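Local atomic coordinates of tetratricopeptide repeat domain protein (Salinibacter ruber, PDB entry 3MA5), a protein that is of unknown function but carries tetratricopeptide repeats, helical hairpins that in related proteins usually serve as scaffolds for binding other proteins. Residues L13-L18 against A28-E32. Sequence-based numbering, arbitrary orientation.
Sequences LAQEHL and ALFEE
Leu29 and Phe30 of helix 23-36 meet helix 7-19 at Ala14, where segments 13-18 and 28-32 have their nearest CA atoms, those of Ala14 and Leu29, 5.9 Å apart. The short segments run antiparallel at 148°, with 9.7 Å between their axes, consistent with the antiparallel helical hairpin of a tetratricopeptide repeat, predicted here for residues 7-40. Leu29 reaches across with one methyl: CG stands anti to the carbonyl carbon (chi1 -70°), and CD1 lies against the backbone and side chain of Ala14, 3.6 Å from Ala14 CB. The same methyl is flanked by Leu13, whose CG is 4.0 Å from Leu29 CD1, and by the edge of the His17 imidazole, where CD2 is the nearest ring atom; both neighbours cross the leucine side chain at about a right angle. Phe30 sets out along the flank of its helix, but its ring swings back to the partner. Ala14 CB sits over one face in a CH-pi contact, 4.0 Å from the centroid of the Phe30 ring and displaced toward the rim. Leu18, one helical turn further on, meets the ring edge instead, with Leu18 CD1 in the ring plane and 3.8 Å from Phe30 CE2. Beyond this pair, Phe30 also touches Thr43 and Leu47, and Leu18 touches Leu50, which ties the hairpin to helix 42-53, in the next predicted repeat. Glu31 OE2 hydrogen-bonds to Tyr51 OH. No hydrogen bond or salt bridge joins the two segments, so their association here rests on apolar packing around the small side chain of Ala14.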
# COMPACT_ATOMS: atom_id res chain seq x y z
N LEU A 13 -0.36 -12.62 -4.20
CA LEU A 13 -1.50 -13.33 -3.62
C LEU A 13 -2.54 -12.26 -3.28
O LEU A 13 -3.64 -12.24 -3.84
CB LEU A 13 -1.05 -14.03 -2.34
CG LEU A 13 -1.87 -15.12 -1.65
CD1 LEU A 13 -3.31 -15.08 -2.10
CD2 LEU A 13 -1.24 -16.46 -1.97
N ALA A 14 -2.17 -11.39 -2.35
CA ALA A 14 -3.02 -10.29 -1.89
C ALA A 14 -3.62 -9.53 -3.05
O ALA A 14 -4.73 -9.02 -2.97
CB ALA A 14 -2.20 -9.33 -1.06
N GLN A 15 -2.87 -9.48 -4.14
CA GLN A 15 -3.25 -8.79 -5.36
C GLN A 15 -4.35 -9.43 -6.18
O GLN A 15 -5.15 -8.74 -6.81
CB GLN A 15 -2.02 -8.62 -6.22
CG GLN A 15 -1.15 -7.45 -5.84
CD GLN A 15 -1.47 -6.23 -6.68
OE1 GLN A 15 -2.34 -5.44 -6.34
NE2 GLN A 15 -0.78 -6.10 -7.81
N GLU A 16 -4.38 -10.75 -6.20
CA GLU A 16 -5.42 -11.43 -6.96
C GLU A 16 -6.73 -11.22 -6.21
O GLU A 16 -7.75 -10.90 -6.82
CB GLU A 16 -5.10 -12.93 -7.10
CG GLU A 16 -3.88 -13.32 -7.95
CD GLU A 16 -3.93 -12.80 -9.38
OE1 GLU A 16 -4.99 -12.26 -9.79
OE2 GLU A 16 -2.90 -12.93 -10.08
N HIS A 17 -6.69 -11.39 -4.89
CA HIS A 17 -7.86 -11.17 -4.04
C HIS A 17 -8.50 -9.83 -4.42
O HIS A 17 -9.64 -9.78 -4.86
CB HIS A 17 -7.46 -11.13 -2.57
CG HIS A 17 -7.19 -12.48 -2.00
ND1 HIS A 17 -8.11 -13.50 -2.04
CD2 HIS A 17 -6.11 -12.98 -1.34
CE1 HIS A 17 -7.61 -14.57 -1.45
NE2 HIS A 17 -6.40 -14.28 -1.01
N LEU A 18 -7.74 -8.76 -4.23
CA LEU A 18 -8.19 -7.43 -4.59
C LEU A 18 -9.04 -7.43 -5.87
O LEU A 18 -10.09 -6.77 -5.91
CB LEU A 18 -6.98 -6.53 -4.83
CG LEU A 18 -6.51 -5.65 -3.69
CD1 LEU A 18 -5.41 -4.73 -4.19
CD2 LEU A 18 -7.68 -4.84 -3.17
N ALA A 28 -5.61 -8.06 5.07
CA ALA A 28 -4.91 -8.87 6.07
C ALA A 28 -3.46 -9.03 5.61
O ALA A 28 -2.53 -8.56 6.26
CB ALA A 28 -5.57 -10.24 6.19
N LEU A 29 -3.28 -9.68 4.47
CA LEU A 29 -1.97 -9.91 3.90
C LEU A 29 -1.13 -8.63 3.81
O LEU A 29 0.02 -8.60 4.25
CB LEU A 29 -2.11 -10.52 2.50
CG LEU A 29 -2.62 -11.96 2.39
CD1 LEU A 29 -2.94 -12.28 0.95
CD2 LEU A 29 -1.59 -12.93 2.94
N PHE A 30 -1.71 -7.56 3.25
CA PHE A 30 -0.98 -6.30 3.11
C PHE A 30 -0.41 -5.77 4.42
O PHE A 30 0.77 -5.39 4.48
CB PHE A 30 -1.87 -5.23 2.47
CG PHE A 30 -1.97 -5.33 0.98
CD1 PHE A 30 -0.86 -5.67 0.21
CD2 PHE A 30 -3.18 -5.08 0.33
CE1 PHE A 30 -0.95 -5.75 -1.19
CE2 PHE A 30 -3.28 -5.15 -1.06
CZ PHE A 30 -2.16 -5.49 -1.82
N GLU A 31 -1.23 -5.73 5.46
CA GLU A 31 -0.82 -5.21 6.77
C GLU A 31 0.31 -6.03 7.35
O GLU A 31 1.25 -5.49 7.93
CB GLU A 31 -1.99 -5.20 7.74
CG GLU A 31 -2.57 -3.82 8.01
CD GLU A 31 -3.99 -3.88 8.55
OE1 GLU A 31 -4.27 -4.81 9.34
OE2 GLU A 31 -4.83 -3.02 8.19
N GLU A 32 0.19 -7.34 7.17
CA GLU A 32 1.16 -8.31 7.64
C GLU A 32 2.51 -8.05 6.95
O GLU A 32 3.55 -7.90 7.60
CB GLU A 32 0.62 -9.68 7.29
CG GLU A 32 1.43 -10.87 7.68
CD GLU A 32 0.89 -12.11 6.99
OE1 GLU A 32 0.88 -12.11 5.73
OE2 GLU A 32 0.45 -13.07 7.69